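Local coordinates for protein sortase (Actinomyces oris, PDB 5UTT) that is a sortase-family enzyme, probably a cysteine transpeptidase that joins surface proteins bearing a sorting signal to the cell envelope, here represented by its sortase domain, at residues I29-V34 against N42-I47; E100-T105 against P180-N185; K107-F112 against M173-G178. All blocks are in the same frame, centred on the assembly; numbering follows the deposited sequence.

Contact 1: residues I29-V34 against N42-I47; sequences IGMLVV and NNNMPI
Asn43 carries the loop end of this hairpin, its amide set against the backbone of Val34. Its CB leads to CG, roughly anti to the backbone N (chi1 -152°) and 3.4 Å from Val34 O. At the tip, OD1 accepts from Val34 N at 3.0 Å, and the N-H points almost straight at it. ND2 donates a hydrogen bond to Val34 O at 2.8 Å, from well above that carbonyl's plane. One amide thus grips both polar backbone atoms of a single residue, just past the end of strand 28-33. A water also bridges Asn43 OD1 and Leu32 O.

Beyond it the strands pair antiparallel. Leu32 N binds Met45 O at 2.6 Å, and Ile47 N binds Gly30 O at 2.8 Å. At the far end Ile29 and Gly30 both face Ile47, a classic beta bulge. Its strong bond is Ile29 N to Ile47 O (2.7 Å); the one from Gly30 N is weak. Ile47 CD1 packs on Leu32 CB at 4.0 Å. Met31 CE reaches Asn44 O.

Strand 100-104 pairs with the other edge of strand 28-33, while strand 61-63 pairs parallel with the other edge of strand 45-49. Phe76 of strand 74-79 touches both Ile29 and Ile47.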
loop_
_atom_site.group_PDB
_atom_site.type_symbol
_atom_site.label_atom_id
_atom_site.label_comp_id
_atom_site.label_asym_id
_atom_site.label_seq_id
_atom_site.Cartn_x
_atom_site.Cartn_y
_atom_site.Cartn_z
ATOM N N ILE A 29 7.871 2.209 -8.461
ATOM C CA ILE A 29 6.882 1.182 -8.909
ATOM C C ILE A 29 5.587 1.885 -9.317
ATOM O O ILE A 29 4.878 1.459 -10.254
ATOM C CB ILE A 29 6.582 0.202 -7.768
ATOM C CG1 ILE A 29 7.865 -0.457 -7.249
ATOM C CG2 ILE A 29 5.555 -0.843 -8.242
ATOM C CD1 ILE A 29 7.670 -1.439 -6.108
ATOM N N GLY A 30 5.215 2.949 -8.606
ATOM C CA GLY A 30 3.914 3.569 -8.865
ATOM C C GLY A 30 3.646 4.653 -7.851
ATOM O O GLY A 30 4.591 5.124 -7.191
ATOM N N MET A 31 2.377 5.061 -7.764
ATOM C CA MET A 31 1.920 6.007 -6.721
ATOM C C MET A 31 0.795 5.439 -5.896
ATOM O O MET A 31 -0.049 4.627 -6.418
ATOM C CB MET A 31 1.492 7.348 -7.316
ATOM C CG MET A 31 2.635 8.296 -7.597
ATOM S SD MET A 31 1.990 9.740 -8.465
ATOM C CE MET A 31 3.316 10.878 -8.079
ATOM N N LEU A 32 0.826 5.741 -4.603
ATOM C CA LEU A 32 -0.235 5.332 -3.720
ATOM C C LEU A 32 -1.269 6.435 -3.603
ATOM O O LEU A 32 -0.942 7.563 -3.259
ATOM C CB LEU A 32 0.294 5.009 -2.327
ATOM C CG LEU A 32 -0.665 4.481 -1.266
ATOM C CD1 LEU A 32 -1.222 3.101 -1.638
ATOM C CD2 LEU A 32 0.032 4.463 0.089
ATOM N N VAL A 33 -2.518 6.089 -3.826
ATOM C CA VAL A 33 -3.630 7.044 -3.630
ATOM C C VAL A 33 -4.633 6.402 -2.662
ATOM O O VAL A 33 -5.136 5.296 -2.890
ATOM C CB VAL A 33 -4.294 7.430 -4.963
ATOM C CG1 VAL A 33 -5.514 8.272 -4.709
ATOM C CG2 VAL A 33 -3.318 8.161 -5.883
ATOM N N VAL A 34 -4.930 7.093 -1.567
ATOM C CA VAL A 34 -5.941 6.604 -0.627
ATOM C C VAL A 34 -7.037 7.676 -0.535
ATOM O O VAL A 34 -6.797 8.766 0.017
ATOM C CB VAL A 34 -5.318 6.296 0.738
ATOM C CG1 VAL A 34 -6.398 5.849 1.725
ATOM C CG2 VAL A 34 -4.174 5.281 0.614
ATOM N N ASN A 42 -0.846 15.246 0.347
ATOM C CA ASN A 42 -0.930 15.505 -1.085
ATOM C C ASN A 42 -1.550 14.300 -1.795
ATOM O O ASN A 42 -1.994 14.427 -2.939
ATOM C CB ASN A 42 0.448 15.741 -1.680
ATOM C CG ASN A 42 1.158 16.920 -1.031
ATOM O OD1 ASN A 42 0.583 17.626 -0.217
ATOM N ND2 ASN A 42 2.409 17.126 -1.392
ATOM N N ASN A 43 -1.490 13.146 -1.128
ATOM C CA ASN A 43 -2.155 11.919 -1.605
ATOM C C ASN A 43 -1.645 11.472 -2.988
ATOM O O ASN A 43 -2.408 11.026 -3.859
ATOM C CB ASN A 43 -3.667 12.091 -1.566
ATOM C CG ASN A 43 -4.400 10.764 -1.382
ATOM O OD1 ASN A 43 -3.802 9.773 -0.970
ATOM N ND2 ASN A 43 -5.702 10.773 -1.606
ATOM N N ASN A 44 -0.335 11.509 -3.158
ATOM C CA ASN A 44 0.250 11.044 -4.397
ATOM C C ASN A 44 1.612 10.464 -4.122
ATOM O O ASN A 44 2.588 10.754 -4.795
ATOM C CB ASN A 44 0.274 12.144 -5.469
ATOM C CG ASN A 44 1.170 13.305 -5.121
ATOM O OD1 ASN A 44 1.499 13.549 -3.973
ATOM N ND2 ASN A 44 1.615 14.009 -6.152
ATOM N N MET A 45 1.618 9.593 -3.119
ATOM C CA MET A 45 2.827 9.121 -2.539
ATOM C C MET A 45 3.516 8.143 -3.436
ATOM O O MET A 45 2.909 7.097 -3.811
ATOM C CB MET A 45 2.478 8.490 -1.188
ATOM C CG MET A 45 3.662 8.097 -0.347
ATOM S SD MET A 45 3.132 7.615 1.307
ATOM C CE MET A 45 4.683 7.416 2.201
ATOM N N PRO A 46 4.759 8.404 -3.818
ATOM C CA PRO A 46 5.463 7.406 -4.669
ATOM C C PRO A 46 5.714 6.132 -3.883
ATOM O O PRO A 46 5.907 6.181 -2.663
ATOM C CB PRO A 46 6.803 8.082 -5.015
ATOM C CG PRO A 46 6.667 9.463 -4.506
ATOM C CD PRO A 46 5.661 9.507 -3.444
ATOM N N ILE A 47 5.624 4.992 -4.586
ATOM C CA ILE A 47 6.044 3.726 -4.085
ATOM C C ILE A 47 7.328 3.283 -4.763
ATOM O O ILE A 47 7.384 3.163 -6.002
ATOM C CB ILE A 47 4.968 2.635 -4.326
ATOM C CG1 ILE A 47 3.607 3.073 -3.745
ATOM C CG2 ILE A 47 5.427 1.351 -3.659
ATOM C CD1 ILE A 47 2.427 2.191 -4.220
HETATM O O HOH W 1 -1.100 8.702 -0.705
#

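Contact 2: residues E100-T105 against P180-N185; sequences EIIVST and PESVLN
Ser182 and Glu100 meet through their polar ends, and Ile102 lies just beside them. Ser182 OG donates to Glu100 OE1 at 2.8 Å, approaching nearly along the C-O axis of that oxygen. The extended Glu100 chain carries its carboxylate across the gap between strand 100-104 and the loop. Ser182 OG lies between its own backbone N and carbonyl carbon (chi1 58°), which turns the hydroxyl to the strand. A water donates to the same Glu100 oxygen and accepts from Ser182 N. Hydroxyl and water therefore tie one carboxylate oxygen to one loop residue by two routes.

Ile102 is the next residue on this face of the strand and also points at the loop. Its CD1 does all the close touching. CD1 comes within 3.3 Å of Ser182 OG. It also meets Pro180 CB at 4.1 Å and Val183 CG2 at 4.1 Å. The Ile102 and Val183 side chains cross obliquely. The methyl thus sits against three residues of the loop. These three belong to a type I beta turn from Pro180 to Val183, closed by the bond from Val183 N to Pro180 O (3.0 Å). The turn places Pro180, Ser182 and Val183 against the strand. Pro180 also touches Val111 and Tyr171 of the next two strands across the sheet.

Ser182 OG belongs to both halves of the contact, bonded to Glu100 and lying against the Ile102 methyl. Between these two segments the link is made by side chains and a water, with no direct backbone bond. Tyr38 OH gives the loop a further hold, at Leu184 N. Two donors at one carboxylate oxygen would be expected to favour the charged form of Glu100.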
loop_
_atom_site.group_PDB
_atom_site.type_symbol
_atom_site.label_atom_id
_atom_site.label_comp_id
_atom_site.label_asym_id
_atom_site.label_seq_id
_atom_site.Cartn_x
_atom_site.Cartn_y
_atom_site.Cartn_z
ATOM N N GLU A 100 -11.021 2.202 0.100
ATOM C CA GLU A 100 -10.180 1.875 -1.028
ATOM C C GLU A 100 -8.734 2.231 -0.821
ATOM O O GLU A 100 -8.422 3.324 -0.282
ATOM C CB GLU A 100 -10.654 2.633 -2.266
ATOM C CG GLU A 100 -11.861 1.953 -2.924
ATOM C CD GLU A 100 -12.384 2.650 -4.153
ATOM O OE1 GLU A 100 -12.068 3.832 -4.362
ATOM O OE2 GLU A 100 -13.123 1.989 -4.947
ATOM N N ILE A 101 -7.849 1.346 -1.260
ATOM C CA ILE A 101 -6.401 1.644 -1.356
ATOM C C ILE A 101 -6.024 1.457 -2.826
ATOM O O ILE A 101 -6.218 0.368 -3.415
ATOM C CB ILE A 101 -5.577 0.740 -0.435
ATOM C CG1 ILE A 101 -5.950 1.002 1.038
ATOM C CG2 ILE A 101 -4.081 0.908 -0.640
ATOM C CD1 ILE A 101 -5.180 0.143 1.998
ATOM N N ILE A 102 -5.516 2.500 -3.448
ATOM C CA ILE A 102 -5.393 2.518 -4.919
ATOM C C ILE A 102 -3.942 2.703 -5.257
ATOM O O ILE A 102 -3.289 3.663 -4.722
ATOM C CB ILE A 102 -6.268 3.605 -5.572
ATOM C CG1 ILE A 102 -7.745 3.391 -5.188
ATOM C CG2 ILE A 102 -6.037 3.652 -7.094
ATOM C CD1 ILE A 102 -8.680 4.465 -5.675
ATOM N N VAL A 103 -3.415 1.816 -6.129
ATOM C CA VAL A 103 -2.093 2.021 -6.664
ATOM C C VAL A 103 -2.144 2.376 -8.140
ATOM O O VAL A 103 -2.758 1.685 -8.944
ATOM C CB VAL A 103 -1.110 0.859 -6.386
ATOM C CG1 VAL A 103 0.286 1.237 -6.863
ATOM C CG2 VAL A 103 -1.168 0.487 -4.917
ATOM N N SER A 104 -1.504 3.457 -8.507
ATOM C CA SER A 104 -1.403 3.783 -9.933
ATOM C C SER A 104 -0.005 3.418 -10.452
ATOM O O SER A 104 1.015 3.839 -9.899
ATOM C CB SER A 104 -1.767 5.235 -10.206
ATOM O OG SER A 104 -0.817 6.145 -9.703
ATOM N N THR A 105 0.026 2.699 -11.569
ATOM C CA THR A 105 1.275 2.459 -12.303
ATOM C C THR A 105 1.153 3.111 -13.667
ATOM O O THR A 105 0.097 3.675 -14.002
ATOM C CB THR A 105 1.550 0.954 -12.431
ATOM O OG1 THR A 105 0.568 0.330 -13.270
ATOM C CG2 THR A 105 1.589 0.310 -11.049
ATOM N N PRO A 180 -10.547 5.164 -11.423
ATOM C CA PRO A 180 -11.610 5.020 -10.441
ATOM C C PRO A 180 -12.363 6.303 -10.148
ATOM O O PRO A 180 -11.765 7.389 -10.106
ATOM C CB PRO A 180 -10.863 4.566 -9.189
ATOM C CG PRO A 180 -9.667 3.886 -9.713
ATOM C CD PRO A 180 -9.255 4.734 -10.869
ATOM N N GLU A 181 -13.641 6.161 -9.843
ATOM C CA GLU A 181 -14.489 7.318 -9.548
ATOM C C GLU A 181 -14.020 8.125 -8.359
ATOM O O GLU A 181 -14.209 9.339 -8.354
ATOM C CB GLU A 181 -15.936 6.898 -9.316
ATOM C CG GLU A 181 -16.688 6.572 -10.608
ATOM C CD GLU A 181 -17.013 7.795 -11.465
ATOM O OE1 GLU A 181 -17.577 8.783 -10.927
ATOM O OE2 GLU A 181 -16.724 7.778 -12.682
ATOM N N SER A 182 -13.419 7.453 -7.379
ATOM C CA SER A 182 -12.904 8.117 -6.166
ATOM C C SER A 182 -11.709 9.029 -6.447
ATOM O O SER A 182 -11.380 9.895 -5.625
ATOM C CB SER A 182 -12.470 7.090 -5.128
ATOM O OG SER A 182 -11.469 6.224 -5.652
ATOM N N VAL A 183 -11.012 8.783 -7.553
ATOM C CA VAL A 183 -9.806 9.551 -7.847
ATOM C C VAL A 183 -10.296 10.935 -8.281
ATOM O O VAL A 183 -11.037 11.048 -9.243
ATOM C CB VAL A 183 -8.937 8.837 -8.902
ATOM C CG1 VAL A 183 -7.916 9.797 -9.519
ATOM C CG2 VAL A 183 -8.257 7.628 -8.262
ATOM N N LEU A 184 -9.888 11.988 -7.565
ATOM C CA LEU A 184 -10.421 13.330 -7.786
ATOM C C LEU A 184 -9.655 14.132 -8.825
ATOM O O LEU A 184 -10.204 15.066 -9.394
ATOM C CB LEU A 184 -10.427 14.143 -6.494
ATOM C CG LEU A 184 -11.324 13.645 -5.363
ATOM C CD1 LEU A 184 -11.170 14.586 -4.165
ATOM C CD2 LEU A 184 -12.772 13.514 -5.813
ATOM N N ASN A 185 -8.380 13.808 -8.991
ATOM C CA ASN A 185 -7.551 14.369 -10.035
ATOM C C ASN A 185 -6.412 13.410 -10.294
ATOM O O ASN A 185 -6.171 12.502 -9.491
ATOM C CB ASN A 185 -6.967 15.714 -9.587
ATOM C CG ASN A 185 -6.125 15.592 -8.323
ATOM O OD1 ASN A 185 -4.911 15.474 -8.374
ATOM N ND2 ASN A 185 -6.769 15.584 -7.201
HETATM O O HOH W 2 -13.761 4.334 -6.778
#

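Contact 3: residues K107-F112 against M173-G178; sequences KTWYVF and MDRSEG
Arg175 N donates to Lys107 O at 2.8 Å, almost straight but from above the carbonyl plane. Trp109 and Met173 form an antiparallel hydrogen-bonded pair: Trp109 N binds Met173 O at 2.8 Å, and Met173 N returns a bond to Trp109 O on a lone pair. At the end of strand 161-174, Asp174 OD1 accepts from Ser176 OG at 3.0 Å and from Ser176 N at 3.1 Å. Both reach it from the same face of the carboxylate. The backbone bond makes an Asx turn, which bends the chain away.

With chi1 at -175°, Arg175 sends CG away from its own N and toward the indole, and its extended chain runs obliquely past the ring. CG lies 3.5 Å from Trp109 NE1, and the guanidinium plane is turned 56° from the ring. Its NH1 binds Thr105 O.

Trp109 NE1 donates to a water at its ring edge, 3.0 Å away, and this water donates to Arg175 O. The buried indole N-H is thus satisfied through water. Arg175 CG lies obliquely beside that N-H, while the charged end pairs through NE with the C-terminal carboxylate of Asn190.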
loop_
_atom_site.group_PDB
_atom_site.type_symbol
_atom_site.label_atom_id
_atom_site.label_comp_id
_atom_site.label_asym_id
_atom_site.label_seq_id
_atom_site.Cartn_x
_atom_site.Cartn_y
_atom_site.Cartn_z
ATOM N N LYS A 107 0.698 1.926 -16.544
ATOM C CA LYS A 107 -0.309 1.310 -17.404
ATOM C C LYS A 107 -1.659 0.993 -16.733
ATOM O O LYS A 107 -2.701 0.804 -17.398
ATOM C CB LYS A 107 0.316 0.021 -17.982
ATOM C CG LYS A 107 1.588 0.291 -18.773
ATOM C CD LYS A 107 2.225 -0.936 -19.445
ATOM C CE LYS A 107 3.585 -0.554 -20.014
ATOM N NZ LYS A 107 4.449 -1.694 -20.413
ATOM N N THR A 108 -1.669 0.951 -15.410
ATOM C CA THR A 108 -2.728 0.272 -14.669
ATOM C C THR A 108 -3.162 0.939 -13.380
ATOM O O THR A 108 -2.341 1.494 -12.693
ATOM C CB THR A 108 -2.316 -1.200 -14.369
ATOM O OG1 THR A 108 -1.912 -1.829 -15.597
ATOM C CG2 THR A 108 -3.485 -1.996 -13.699
ATOM N N TRP A 109 -4.462 0.942 -13.091
ATOM C CA TRP A 109 -4.960 1.277 -11.752
ATOM C C TRP A 109 -5.251 -0.014 -11.032
ATOM O O TRP A 109 -6.058 -0.822 -11.528
ATOM C CB TRP A 109 -6.247 2.082 -11.828
ATOM C CG TRP A 109 -6.096 3.456 -12.385
ATOM C CD1 TRP A 109 -6.328 3.845 -13.667
ATOM C CD2 TRP A 109 -5.731 4.652 -11.666
ATOM N NE1 TRP A 109 -6.091 5.195 -13.815
ATOM C CE2 TRP A 109 -5.737 5.714 -12.594
ATOM C CE3 TRP A 109 -5.392 4.919 -10.336
ATOM C CZ2 TRP A 109 -5.431 7.034 -12.211
ATOM C CZ3 TRP A 109 -5.099 6.213 -9.970
ATOM C CH2 TRP A 109 -5.132 7.247 -10.900
ATOM N N TYR A 110 -4.623 -0.233 -9.872
ATOM C CA TYR A 110 -4.971 -1.370 -9.029
ATOM C C TYR A 110 -5.774 -0.895 -7.835
ATOM O O TYR A 110 -5.293 -0.058 -7.045
ATOM C CB TYR A 110 -3.732 -2.066 -8.521
ATOM C CG TYR A 110 -2.824 -2.640 -9.575
ATOM C CD1 TYR A 110 -1.817 -1.877 -10.154
ATOM C CD2 TYR A 110 -2.901 -3.980 -9.942
ATOM C CE1 TYR A 110 -0.961 -2.405 -11.073
ATOM C CE2 TYR A 110 -2.048 -4.500 -10.882
ATOM C CZ TYR A 110 -1.069 -3.728 -11.436
ATOM O OH TYR A 110 -0.227 -4.246 -12.368
ATOM N N VAL A 111 -6.986 -1.438 -7.700
ATOM C CA VAL A 111 -7.846 -1.030 -6.599
ATOM C C VAL A 111 -8.088 -2.200 -5.629
ATOM O O VAL A 111 -8.635 -3.287 -5.994
ATOM C CB VAL A 111 -9.198 -0.418 -7.059
ATOM C CG1 VAL A 111 -10.058 -0.100 -5.843
ATOM C CG2 VAL A 111 -9.055 0.807 -7.964
ATOM N N PHE A 112 -7.699 -1.943 -4.378
ATOM C CA PHE A 112 -7.826 -2.852 -3.248
ATOM C C PHE A 112 -8.850 -2.300 -2.260
ATOM O O PHE A 112 -9.029 -1.069 -2.113
ATOM C CB PHE A 112 -6.468 -3.070 -2.545
ATOM C CG PHE A 112 -5.384 -3.560 -3.433
ATOM C CD1 PHE A 112 -4.670 -2.684 -4.278
ATOM C CD2 PHE A 112 -4.983 -4.880 -3.394
ATOM C CE1 PHE A 112 -3.641 -3.163 -5.079
ATOM C CE2 PHE A 112 -3.977 -5.368 -4.208
ATOM C CZ PHE A 112 -3.293 -4.515 -5.064
ATOM N N MET A 173 -8.016 -1.248 -13.697
ATOM C CA MET A 173 -8.382 -0.518 -14.907
ATOM C C MET A 173 -7.155 -0.241 -15.735
ATOM O O MET A 173 -6.074 0.004 -15.176
ATOM C CB MET A 173 -9.079 0.789 -14.564
ATOM C CG MET A 173 -10.319 0.657 -13.697
ATOM S SD MET A 173 -11.129 2.243 -13.355
ATOM C CE MET A 173 -11.704 2.648 -14.995
ATOM N N ASP A 174 -7.303 -0.266 -17.061
ATOM C CA ASP A 174 -6.273 0.248 -17.959
ATOM C C ASP A 174 -6.250 1.764 -17.806
ATOM O O ASP A 174 -7.275 2.406 -17.979
ATOM C CB ASP A 174 -6.627 -0.124 -19.412
ATOM C CG ASP A 174 -5.484 0.081 -20.371
ATOM O OD1 ASP A 174 -4.728 1.071 -20.220
ATOM O OD2 ASP A 174 -5.358 -0.749 -21.307
ATOM N N ARG A 175 -5.094 2.340 -17.472
ATOM C CA ARG A 175 -5.018 3.773 -17.174
ATOM C C ARG A 175 -5.271 4.661 -18.410
ATOM O O ARG A 175 -5.638 5.837 -18.279
ATOM C CB ARG A 175 -3.647 4.086 -16.577
ATOM C CG ARG A 175 -3.445 5.515 -16.100
ATOM C CD ARG A 175 -2.027 5.699 -15.590
ATOM N NE ARG A 175 -1.847 6.989 -14.922
ATOM C CZ ARG A 175 -0.805 7.316 -14.162
ATOM N NH1 ARG A 175 0.197 6.458 -13.957
ATOM N NH2 ARG A 175 -0.741 8.521 -13.602
ATOM N N SER A 176 -5.052 4.118 -19.600
ATOM C CA SER A 176 -5.343 4.873 -20.823
ATOM C C SER A 176 -6.853 4.917 -21.121
ATOM O O SER A 176 -7.311 5.757 -21.899
ATOM C CB SER A 176 -4.575 4.270 -21.993
ATOM O OG SER A 176 -5.137 3.049 -22.388
ATOM N N GLU A 177 -7.607 4.008 -20.496
ATOM C CA GLU A 177 -9.042 3.869 -20.733
ATOM C C GLU A 177 -9.953 4.380 -19.615
ATOM O O GLU A 177 -11.155 4.482 -19.806
ATOM C CB GLU A 177 -9.348 2.398 -21.012
ATOM C CG GLU A 177 -8.548 1.914 -22.217
ATOM C CD GLU A 177 -8.723 0.449 -22.534
ATOM O OE1 GLU A 177 -9.347 -0.267 -21.721
ATOM O OE2 GLU A 177 -8.235 0.015 -23.601
ATOM N N GLY A 178 -9.399 4.734 -18.458
ATOM C CA GLY A 178 -10.243 5.178 -17.374
ATOM C C GLY A 178 -9.532 5.169 -16.032
ATOM O O GLY A 178 -8.412 4.666 -15.916
HETATM O O HOH W 3 -6.447 7.152 -16.067
#

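In the fold
The three contacts lie on five consecutive strands of the sortase sheet. Strand order here is 45-49, 28-33, 100-104, 108-120, 161-174. Contact 1 joins the first two and comes first along the chain. Contact 3 joins the last two and is nested inside the loop closed by contact 2. Centres of contacts 1 and 2 are about 9 Å apart, as are those of 2 and 3; contacts 1 and 3 are about 14 Å apart and do not touch. Strand 100-104 links them, pairing through Val33 on one edge and Tyr110 on the other. The segment after the last strand, 161-174, returns in contact 2 to lie against this central strand.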